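Local coordinates for protein trehalose monomycolate transport factor A (Mycolicibacterium smegmatis MC2 155, PDB 6T84) that is required for MmpL3-dependent transport of trehalose monomycolate to the mycobacterial cell wall, and for growth and cell elongation, at residues L10-H21 with V155-L166; Q56-I64 with V73-G81. One frame throughout, in Å; residues are numbered along the deposited sequence.

Interaction 1: residues L10-H21 with V155-L166; sequences LGRRRKSWAKSH and VTSNRAQWDEGL. With SO4 (sulfate ion), chain B.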
loop_
_atom_site.group_PDB
_atom_site.type_symbol
_atom_site.label_atom_id
_atom_site.label_comp_id
_atom_site.label_asym_id
_atom_site.label_seq_id
_atom_site.Cartn_x
_atom_site.Cartn_y
_atom_site.Cartn_z
ATOM N N LEU A 10 -21.243 -2.734 -1.085
ATOM C CA LEU A 10 -19.858 -2.558 -0.682
ATOM C C LEU A 10 -19.742 -2.373 0.818
ATOM O O LEU A 10 -18.873 -2.987 1.433
ATOM C CB LEU A 10 -19.201 -1.408 -1.480
ATOM C CG LEU A 10 -17.798 -1.010 -1.062
ATOM C CD1 LEU A 10 -16.884 -2.214 -1.191
ATOM C CD2 LEU A 10 -17.340 0.164 -1.945
ATOM N N GLY A 11 -20.594 -1.544 1.419
ATOM C CA GLY A 11 -20.517 -1.298 2.859
ATOM C C GLY A 11 -20.826 -2.541 3.677
ATOM O O GLY A 11 -20.115 -2.869 4.631
ATOM N N ARG A 12 -21.893 -3.245 3.320
ATOM C CA ARG A 12 -22.246 -4.461 4.029
ATOM C C ARG A 12 -21.125 -5.483 3.926
ATOM O O ARG A 12 -20.781 -6.140 4.917
ATOM C CB ARG A 12 -23.526 -5.042 3.423
ATOM C CG ARG A 12 -23.947 -6.386 3.978
ATOM C CD ARG A 12 -25.242 -6.855 3.324
ATOM N NE ARG A 12 -26.376 -5.999 3.669
ATOM C CZ ARG A 12 -26.839 -5.010 2.909
ATOM N NH1 ARG A 12 -26.269 -4.734 1.745
ATOM N NH2 ARG A 12 -27.874 -4.292 3.317
ATOM N N ARG A 13 -20.564 -5.639 2.724
ATOM C CA ARG A 13 -19.508 -6.634 2.525
ATOM C C ARG A 13 -18.241 -6.243 3.283
ATOM O O ARG A 13 -17.587 -7.111 3.860
ATOM C CB ARG A 13 -19.234 -6.810 1.026
ATOM C CG ARG A 13 -20.368 -7.525 0.310
ATOM C CD ARG A 13 -20.169 -7.743 -1.234
ATOM N NE ARG A 13 -20.124 -6.531 -2.077
ATOM C CZ ARG A 13 -18.994 -6.024 -2.614
ATOM N NH1 ARG A 13 -17.778 -6.589 -2.383
ATOM N NH2 ARG A 13 -19.082 -4.945 -3.394
ATOM N N ARG A 14 -17.901 -4.948 3.320
ATOM C CA ARG A 14 -16.721 -4.522 4.056
ATOM C C ARG A 14 -16.924 -4.713 5.564
ATOM O O ARG A 14 -15.991 -5.126 6.278
ATOM C CB ARG A 14 -16.387 -3.068 3.683
ATOM C CG ARG A 14 -15.082 -2.529 4.345
ATOM C CD ARG A 14 -13.829 -3.143 3.684
ATOM N NE ARG A 14 -13.761 -2.916 2.227
ATOM C CZ ARG A 14 -13.320 -1.805 1.607
ATOM N NH1 ARG A 14 -12.997 -0.700 2.298
ATOM N NH2 ARG A 14 -13.292 -1.758 0.272
ATOM N N LYS A 15 -18.124 -4.434 6.077
ATOM C CA LYS A 15 -18.430 -4.700 7.490
ATOM C C LYS A 15 -18.353 -6.196 7.823
ATOM O O LYS A 15 -17.828 -6.572 8.886
ATOM C CB LYS A 15 -19.829 -4.115 7.825
ATOM C CG LYS A 15 -20.010 -3.756 9.291
ATOM C CD LYS A 15 -21.397 -3.152 9.542
ATOM C CE LYS A 15 -21.646 -1.872 8.748
ATOM N NZ LYS A 15 -22.859 -1.125 9.233
ATOM N N SER A 16 -18.879 -7.065 6.944
ATOM C CA SER A 16 -18.776 -8.504 7.171
ATOM C C SER A 16 -17.320 -8.951 7.217
ATOM O O SER A 16 -16.937 -9.783 8.053
ATOM C CB SER A 16 -19.532 -9.274 6.070
ATOM O OG SER A 16 -19.389 -10.705 6.193
ATOM N N TRP A 17 -16.502 -8.454 6.289
ATOM C CA TRP A 17 -15.097 -8.829 6.246
ATOM C C TRP A 17 -14.366 -8.334 7.486
ATOM O O TRP A 17 -13.558 -9.076 8.055
ATOM C CB TRP A 17 -14.520 -8.237 4.973
ATOM C CG TRP A 17 -13.080 -8.440 4.778
ATOM C CD1 TRP A 17 -12.454 -9.589 4.339
ATOM C CD2 TRP A 17 -12.040 -7.480 4.980
ATOM N NE1 TRP A 17 -11.109 -9.385 4.250
ATOM C CE2 TRP A 17 -10.824 -8.102 4.617
ATOM C CE3 TRP A 17 -12.018 -6.138 5.419
ATOM C CZ2 TRP A 17 -9.597 -7.454 4.682
ATOM C CZ3 TRP A 17 -10.811 -5.488 5.482
ATOM C CH2 TRP A 17 -9.603 -6.151 5.116
ATOM N N ALA A 18 -14.658 -7.113 7.929
ATOM C CA ALA A 18 -14.076 -6.614 9.171
ATOM C C ALA A 18 -14.424 -7.541 10.328
ATOM O O ALA A 18 -13.567 -7.908 11.147
ATOM C CB ALA A 18 -14.609 -5.211 9.467
ATOM N N LYS A 19 -15.686 -7.963 10.409
ATOM C CA LYS A 19 -16.090 -8.875 11.488
ATOM C C LYS A 19 -15.318 -10.201 11.410
ATOM O O LYS A 19 -14.862 -10.712 12.427
ATOM C CB LYS A 19 -17.606 -9.128 11.425
ATOM C CG LYS A 19 -18.111 -10.125 12.450
ATOM C CD LYS A 19 -19.595 -10.418 12.153
ATOM C CE LYS A 19 -20.218 -11.273 13.266
ATOM N NZ LYS A 19 -21.666 -11.546 13.010
ATOM N N SER A 20 -15.143 -10.770 10.216
ATOM C CA SER A 20 -14.376 -12.016 10.119
ATOM C C SER A 20 -12.991 -11.854 10.723
ATOM O O SER A 20 -12.490 -12.761 11.375
ATOM C CB SER A 20 -14.217 -12.416 8.655
ATOM O OG SER A 20 -15.441 -12.864 8.060
ATOM N N HIS A 21 -12.357 -10.717 10.485
ATOM C CA HIS A 21 -10.984 -10.450 10.919
ATOM C C HIS A 21 -10.908 -9.930 12.356
ATOM O O HIS A 21 -9.795 -9.690 12.834
ATOM C CB HIS A 21 -10.365 -9.458 9.958
ATOM C CG HIS A 21 -9.905 -10.107 8.694
ATOM N ND1 HIS A 21 -8.663 -10.711 8.587
ATOM C CD2 HIS A 21 -10.520 -10.295 7.505
ATOM C CE1 HIS A 21 -8.543 -11.259 7.387
ATOM N NE2 HIS A 21 -9.638 -10.994 6.694
ATOM N N VAL A 155 -11.291 0.084 -6.444
ATOM C CA VAL A 155 -12.377 0.090 -5.457
ATOM C C VAL A 155 -13.368 -1.005 -5.735
ATOM O O VAL A 155 -14.133 -1.390 -4.852
ATOM C CB VAL A 155 -13.089 1.457 -5.382
ATOM C CG1 VAL A 155 -14.201 1.433 -4.347
ATOM C CG2 VAL A 155 -12.147 2.501 -4.982
ATOM N N THR A 156 -13.417 -1.492 -6.944
ATOM C CA THR A 156 -14.271 -2.617 -7.293
ATOM C C THR A 156 -13.720 -3.947 -6.788
ATOM O O THR A 156 -14.328 -4.988 -7.054
ATOM C CB THR A 156 -14.434 -2.649 -8.819
ATOM O OG1 THR A 156 -13.144 -2.449 -9.424
ATOM C CG2 THR A 156 -15.354 -1.544 -9.291
ATOM N N SER A 157 -12.598 -3.940 -6.071
ATOM C CA SER A 157 -12.089 -5.191 -5.552
ATOM C C SER A 157 -13.109 -5.784 -4.582
ATOM O O SER A 157 -13.904 -5.077 -3.975
ATOM C CB SER A 157 -10.765 -4.937 -4.818
ATOM O OG SER A 157 -9.762 -4.523 -5.729
ATOM N N ASN A 158 -13.044 -7.098 -4.400
ATOM C CA ASN A 158 -14.001 -7.842 -3.593
ATOM C C ASN A 158 -13.307 -8.441 -2.394
ATOM O O ASN A 158 -12.097 -8.257 -2.239
ATOM C CB ASN A 158 -14.702 -8.903 -4.442
ATOM C CG ASN A 158 -13.747 -9.969 -5.018
ATOM O OD1 ASN A 158 -12.682 -10.253 -4.475
ATOM N ND2 ASN A 158 -14.135 -10.552 -6.146
ATOM N N ARG A 159 -14.064 -9.184 -1.541
ATOM C CA ARG A 159 -13.458 -9.628 -0.281
ATOM C C ARG A 159 -12.290 -10.565 -0.460
ATOM O O ARG A 159 -11.338 -10.495 0.319
ATOM C CB ARG A 159 -14.444 -10.158 0.782
ATOM C CG ARG A 159 -14.939 -11.529 0.609
ATOM C CD ARG A 159 -15.811 -11.922 1.797
ATOM N NE ARG A 159 -15.061 -12.236 3.019
ATOM C CZ ARG A 159 -15.593 -12.263 4.256
ATOM N NH1 ARG A 159 -16.892 -11.942 4.489
ATOM N NH2 ARG A 159 -14.827 -12.565 5.277
ATOM N N ALA A 160 -12.321 -11.413 -1.483
ATOM C CA ALA A 160 -11.156 -12.247 -1.748
ATOM C C ALA A 160 -9.955 -11.373 -2.110
ATOM O O ALA A 160 -8.843 -11.655 -1.678
ATOM C CB ALA A 160 -11.458 -13.260 -2.880
ATOM N N GLN A 161 -10.175 -10.290 -2.855
ATOM C CA GLN A 161 -9.079 -9.383 -3.178
ATOM C C GLN A 161 -8.612 -8.599 -1.950
ATOM O O GLN A 161 -7.414 -8.300 -1.842
ATOM C CB GLN A 161 -9.476 -8.440 -4.300
ATOM C CG GLN A 161 -9.386 -9.234 -5.623
ATOM C CD GLN A 161 -10.129 -8.591 -6.762
ATOM O OE1 GLN A 161 -11.217 -8.058 -6.579
ATOM N NE2 GLN A 161 -9.551 -8.658 -7.963
ATOM N N TRP A 162 -9.518 -8.273 -1.013
ATOM C CA TRP A 162 -9.066 -7.631 0.227
ATOM C C TRP A 162 -8.195 -8.579 1.020
ATOM O O TRP A 162 -7.136 -8.173 1.519
ATOM C CB TRP A 162 -10.256 -7.155 1.086
ATOM C CG TRP A 162 -11.228 -6.272 0.342
ATOM C CD1 TRP A 162 -10.966 -5.493 -0.756
ATOM C CD2 TRP A 162 -12.632 -6.138 0.618
ATOM N NE1 TRP A 162 -12.132 -4.876 -1.173
ATOM C CE2 TRP A 162 -13.170 -5.270 -0.361
ATOM C CE3 TRP A 162 -13.490 -6.689 1.593
ATOM C CZ2 TRP A 162 -14.546 -4.946 -0.413
ATOM C CZ3 TRP A 162 -14.835 -6.334 1.573
ATOM C CH2 TRP A 162 -15.355 -5.470 0.575
ATOM N N ASP A 163 -8.584 -9.860 1.113
ATOM C CA ASP A 163 -7.725 -10.832 1.798
ATOM C C ASP A 163 -6.379 -10.987 1.079
ATOM O O ASP A 163 -5.332 -11.038 1.731
ATOM C CB ASP A 163 -8.432 -12.175 1.869
ATOM C CG ASP A 163 -9.392 -12.275 3.030
ATOM O OD1 ASP A 163 -9.316 -11.419 3.948
ATOM O OD2 ASP A 163 -10.188 -13.236 3.049
ATOM N N GLU A 164 -6.372 -11.061 -0.265
ATOM C CA GLU A 164 -5.095 -11.166 -0.928
ATOM C C GLU A 164 -4.281 -9.890 -0.738
ATOM O O GLU A 164 -3.058 -9.929 -0.640
ATOM C CB GLU A 164 -5.348 -11.428 -2.415
ATOM C CG GLU A 164 -4.067 -11.664 -3.254
ATOM C CD GLU A 164 -3.112 -12.761 -2.729
ATOM O OE1 GLU A 164 -3.533 -13.712 -2.027
ATOM O OE2 GLU A 164 -1.905 -12.667 -3.042
ATOM N N GLY A 165 -4.952 -8.743 -0.603
ATOM C CA GLY A 165 -4.234 -7.496 -0.366
ATOM C C GLY A 165 -3.547 -7.471 0.982
ATOM O O GLY A 165 -2.435 -6.931 1.113
ATOM N N LEU A 166 -4.208 -8.022 2.015
ATOM C CA LEU A 166 -3.526 -8.147 3.308
ATOM C C LEU A 166 -2.269 -8.973 3.158
ATOM O O LEU A 166 -1.229 -8.605 3.694
ATOM C CB LEU A 166 -4.402 -8.771 4.403
ATOM C CG LEU A 166 -5.660 -8.044 4.858
ATOM C CD1 LEU A 166 -6.313 -8.914 5.906
ATOM C CD2 LEU A 166 -5.314 -6.650 5.392
HETATM S S SO4 B . -24.623 -1.274 1.501
HETATM O O1 SO4 B . -23.748 -2.409 1.269
HETATM O O2 SO4 B . -24.119 -0.299 2.485
HETATM O O3 SO4 B . -24.944 -0.591 0.239
HETATM O O4 SO4 B . -25.885 -1.892 1.893
HETATM O O HOH W 1 -16.489 -4.812 -4.312
HETATM O O HOH W 2 -17.650 -9.650 2.526
#

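Interaction 2: residues Q56-I64 with V73-G81; sequences QIRGEAVFI and VIALHRKVG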
loop_
_atom_site.group_PDB
_atom_site.type_symbol
_atom_site.label_atom_id
_atom_site.label_comp_id
_atom_site.label_asym_id
_atom_site.label_seq_id
_atom_site.Cartn_x
_atom_site.Cartn_y
_atom_site.Cartn_z
ATOM N N GLN A 56 -5.318 -5.043 13.374
ATOM C CA GLN A 56 -3.885 -5.318 13.609
ATOM C C GLN A 56 -3.521 -6.617 12.915
ATOM O O GLN A 56 -4.347 -7.529 12.827
ATOM C CB GLN A 56 -3.547 -5.521 15.081
ATOM C CG GLN A 56 -3.606 -4.226 15.924
ATOM C CD GLN A 56 -3.124 -4.442 17.356
ATOM O OE1 GLN A 56 -2.031 -4.007 17.730
ATOM N NE2 GLN A 56 -3.946 -5.115 18.160
ATOM N N ILE A 57 -2.283 -6.694 12.429
ATOM C CA ILE A 57 -1.712 -7.945 11.894
ATOM C C ILE A 57 -0.476 -8.208 12.723
ATOM O O ILE A 57 0.470 -7.414 12.670
ATOM C CB ILE A 57 -1.318 -7.809 10.414
ATOM C CG1 ILE A 57 -2.547 -7.616 9.512
ATOM C CG2 ILE A 57 -0.506 -9.029 9.951
ATOM C CD1 ILE A 57 -2.184 -7.318 8.069
ATOM N N ARG A 58 -0.511 -9.289 13.517
ATOM C CA ARG A 58 0.575 -9.695 14.401
ATOM C C ARG A 58 1.142 -8.490 15.145
ATOM O O ARG A 58 2.339 -8.222 15.172
ATOM C CB ARG A 58 1.625 -10.534 13.672
ATOM C CG ARG A 58 1.052 -11.833 12.990
ATOM C CD ARG A 58 0.379 -12.872 13.941
ATOM N NE ARG A 58 -0.115 -14.091 13.250
ATOM C CZ ARG A 58 -0.846 -15.055 13.831
ATOM N NH1 ARG A 58 -1.182 -14.958 15.109
ATOM N NH2 ARG A 58 -1.258 -16.123 13.140
ATOM N N GLY A 59 0.234 -7.690 15.687
ATOM C CA GLY A 59 0.648 -6.631 16.573
ATOM C C GLY A 59 0.841 -5.282 15.929
ATOM O O GLY A 59 1.164 -4.320 16.634
ATOM N N GLU A 60 0.747 -5.178 14.617
ATOM C CA GLU A 60 0.991 -3.922 13.939
ATOM C C GLU A 60 -0.331 -3.423 13.339
ATOM O O GLU A 60 -1.093 -4.194 12.733
ATOM C CB GLU A 60 2.023 -4.095 12.831
ATOM C CG GLU A 60 3.414 -4.383 13.374
ATOM C CD GLU A 60 4.034 -3.217 14.113
ATOM O OE1 GLU A 60 3.585 -2.066 13.981
ATOM O OE2 GLU A 60 5.022 -3.466 14.852
ATOM N N ALA A 61 -0.595 -2.121 13.485
ATOM C CA ALA A 61 -1.842 -1.550 12.957
ATOM C C ALA A 61 -1.952 -1.745 11.437
ATOM O O ALA A 61 -0.978 -1.587 10.683
ATOM C CB ALA A 61 -1.914 -0.049 13.256
ATOM N N VAL A 62 -3.173 -2.061 10.995
ATOM C CA VAL A 62 -3.494 -2.097 9.569
ATOM C C VAL A 62 -4.812 -1.354 9.381
ATOM O O VAL A 62 -5.759 -1.537 10.157
ATOM C CB VAL A 62 -3.557 -3.539 9.007
ATOM C CG1 VAL A 62 -4.713 -4.341 9.602
ATOM C CG2 VAL A 62 -3.681 -3.516 7.456
ATOM N N PHE A 63 -4.856 -0.488 8.383
ATOM C CA PHE A 63 -6.059 0.275 8.037
ATOM C C PHE A 63 -6.448 -0.005 6.601
ATOM O O PHE A 63 -5.569 -0.087 5.741
ATOM C CB PHE A 63 -5.813 1.781 8.211
ATOM C CG PHE A 63 -5.327 2.183 9.639
ATOM C CD1 PHE A 63 -5.659 1.446 10.781
ATOM C CD2 PHE A 63 -4.568 3.285 9.815
ATOM C CE1 PHE A 63 -5.248 1.810 12.083
ATOM C CE2 PHE A 63 -4.168 3.680 11.097
ATOM C CZ PHE A 63 -4.512 2.937 12.229
ATOM N N ILE A 64 -7.730 -0.215 6.335
ATOM C CA ILE A 64 -8.228 -0.499 4.993
ATOM C C ILE A 64 -9.355 0.480 4.741
ATOM O O ILE A 64 -10.245 0.625 5.586
ATOM C CB ILE A 64 -8.733 -1.947 4.897
ATOM C CG1 ILE A 64 -7.598 -2.912 5.337
ATOM C CG2 ILE A 64 -9.177 -2.243 3.434
ATOM C CD1 ILE A 64 -7.752 -3.459 6.745
ATOM N N VAL A 73 -7.291 1.229 -0.331
ATOM C CA VAL A 73 -5.923 1.238 0.183
ATOM C C VAL A 73 -5.845 0.386 1.435
ATOM O O VAL A 73 -6.723 0.455 2.304
ATOM C CB VAL A 73 -5.473 2.683 0.489
ATOM C CG1 VAL A 73 -4.062 2.684 1.043
ATOM C CG2 VAL A 73 -5.549 3.514 -0.801
ATOM N N ILE A 74 -4.749 -0.358 1.573
ATOM C CA ILE A 74 -4.414 -1.067 2.803
ATOM C C ILE A 74 -3.081 -0.512 3.272
ATOM O O ILE A 74 -2.110 -0.507 2.498
ATOM C CB ILE A 74 -4.300 -2.583 2.534
ATOM C CG1 ILE A 74 -5.628 -3.132 2.014
ATOM C CG2 ILE A 74 -3.821 -3.332 3.797
ATOM C CD1 ILE A 74 -5.497 -4.642 1.528
ATOM N N ALA A 75 -3.050 0.028 4.509
ATOM C CA ALA A 75 -1.831 0.601 5.092
ATOM C C ALA A 75 -1.425 -0.220 6.301
ATOM O O ALA A 75 -2.230 -0.390 7.221
ATOM C CB ALA A 75 -2.051 2.039 5.551
ATOM N N LEU A 76 -0.181 -0.713 6.314
ATOM C CA LEU A 76 0.330 -1.551 7.395
ATOM C C LEU A 76 1.469 -0.850 8.128
ATOM O O LEU A 76 2.402 -0.348 7.498
ATOM C CB LEU A 76 0.831 -2.878 6.837
ATOM C CG LEU A 76 1.504 -3.857 7.826
ATOM C CD1 LEU A 76 0.503 -4.347 8.873
ATOM C CD2 LEU A 76 2.129 -5.106 7.062
ATOM N N HIS A 77 1.381 -0.793 9.451
ATOM C CA HIS A 77 2.423 -0.094 10.195
ATOM C C HIS A 77 3.751 -0.847 10.206
ATOM O O HIS A 77 3.790 -2.064 10.381
ATOM C CB HIS A 77 1.960 0.117 11.641
ATOM C CG HIS A 77 2.880 0.994 12.422
ATOM N ND1 HIS A 77 3.752 0.512 13.389
ATOM C CD2 HIS A 77 3.036 2.342 12.411
ATOM C CE1 HIS A 77 4.420 1.527 13.912
ATOM N NE2 HIS A 77 4.005 2.647 13.340
ATOM N N ARG A 78 4.850 -0.109 10.018
ATOM C CA ARG A 78 6.202 -0.691 10.015
ATOM C C ARG A 78 6.806 -0.624 11.410
ATOM O O ARG A 78 6.675 0.382 12.138
ATOM C CB ARG A 78 7.145 0.119 9.138
ATOM C CG ARG A 78 6.835 0.171 7.659
ATOM C CD ARG A 78 7.777 1.185 6.978
ATOM N NE ARG A 78 9.176 0.764 7.112
ATOM C CZ ARG A 78 9.745 -0.072 6.258
ATOM N NH1 ARG A 78 9.028 -0.526 5.231
ATOM N NH2 ARG A 78 11.006 -0.448 6.422
ATOM N N LYS A 79 7.557 -1.670 11.747
ATOM C CA LYS A 79 8.159 -1.720 13.078
ATOM C C LYS A 79 9.286 -0.699 13.221
ATOM O O LYS A 79 9.427 -0.069 14.278
ATOM C CB LYS A 79 8.639 -3.138 13.375
ATOM C CG LYS A 79 9.153 -3.327 14.791
ATOM C CD LYS A 79 9.587 -4.761 15.036
ATOM C CE LYS A 79 10.016 -4.952 16.476
ATOM N NZ LYS A 79 8.957 -4.467 17.408
ATOM N N VAL A 80 10.104 -0.532 12.186
ATOM C CA VAL A 80 11.233 0.391 12.184
ATOM C C VAL A 80 11.087 1.346 11.005
ATOM O O VAL A 80 10.963 0.901 9.861
ATOM C CB VAL A 80 12.567 -0.375 12.104
ATOM C CG1 VAL A 80 13.744 0.591 12.262
ATOM C CG2 VAL A 80 12.599 -1.516 13.139
ATOM N N GLY A 81 11.141 2.654 11.269
ATOM C CA GLY A 81 10.990 3.636 10.199
ATOM C C GLY A 81 12.182 3.710 9.255
ATOM O O GLY A 81 13.304 3.280 9.549
#

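Interaction 1: residues L10-H21 with V155-L166
Asp163 OD1 is gripped by two ring N-H groups of helix 10-21: Trp17 NE1 at 2.7 Å and His21 NE2 at 2.8 Å. The two donors use different approaches. The imidazole comes in on the syn side, close to the carboxylate plane, whereas the indole N-H arrives from above that plane, 55° out of it; each bond lies near its own ring plane, so the pair should fix the rotation of both rings. Next to this polar group, the tryptophans interlock as reciprocal knobs into holes. The edge of the Trp162 six-membered ring points at the face of the Trp17 five-membered ring, a T-shaped (edge-to-face) pair with planes at 70°, and Trp162 CB lies over the Trp17 six-membered ring. Arg14, bent twice along its chain, folds across a face of Trp162 with its guanidinium nearly perpendicular to the indole, a cation-pi contact of 4.2 Å from CZ to the six-membered ring centroid; its end goes on to a salt bridge with Asp66. At the outer side, Arg159 NH2 donates to Ser20 OG at 2.9 Å, in the guanidinium plane, while the face of that group covers Trp17 CA. Arg13 NH2, which also donates to Arg8 O, is joined through a water to Ser157 O. A capping box between Asn158 and Gln161 starts the second helix. With axes 10.9 Å apart and crossing at -45°, this is knobs-into-holes packing of two helices on a beta-sheet.

Interaction 2: residues Q56-I64 with V73-G81
Glu60 OE1 accepts the N-H of His77 ND1 at 2.7 Å in a nearly straight bond, 164° at the hydrogen. The carboxylate oxygen lies in the imidazole plane, and the planes of the carboxylate and the ring are only 16° apart, so they meet almost coplanar. Glu60 reaches the ring because its chain bends at chi2 (-68°), curling the carboxylate across toward His77; the other oxygen, OE2, faces the Lys79 side chain, whose NZ stays at 4.8 Å, beyond direct contact. Further along the strands the backbone supplies the pairing. Phe63 and Ala75 form the antiparallel hydrogen-bonded pair, Phe63 N to Ala75 O at 2.9 Å and Ala75 N to Phe63 O at 2.8 Å, and His77 N donates to Ala61 O at 2.8 Å. These carbonyls also receive CA-H groups, as in the 3.2 Å approach of Val62 CA to Ala75 O. Val62, Ile64, Ile74 and Leu76 put their side chains on one face, where Val62 CG2 meets Ile74 CG2 at 3.7 Å. Val62 and Ile64 stand in non-hydrogen-bonded pairs with Leu76 and Ile74, and bond instead through their backbones to Gly55 and Val53 on strand 52-57, as Ile74 and Leu76 do to Val151 and Thr149 on strand 148-153. A type I' turn links 52-57 to 60-67, closed by Ile57 N to Glu60 O and Glu60 N to Ile57 O. The hairpin thus lies inside the sheet, with helix 159-175 packed over Ile74 and Leu76, while Trp148 meets Phe63 and His77 on the other face.

How the interactions relate
Interaction 2 is nested along the chain within the loop closed by interaction 1: helix 10-21 comes first, then strands 60-67 and 71-77, and helix 159-175 last. Their centres lie about 16 Å apart, yet they touch directly, Ile74 CD1 approaching Gly165 C at 3.5 Å and Trp17 CH2 meeting Ile64 CD1 at 3.7 Å. The sheet face bearing Ile64 and Ile74 is therefore the floor on which both helices rest, and the N-terminal helix is joined to the last helix above strands adjacent in the nine-stranded antiparallel sheet. Together they build one side of the probably cytoplasmic part of the N-terminal domain, the domain sufficient for interaction with MmpL3.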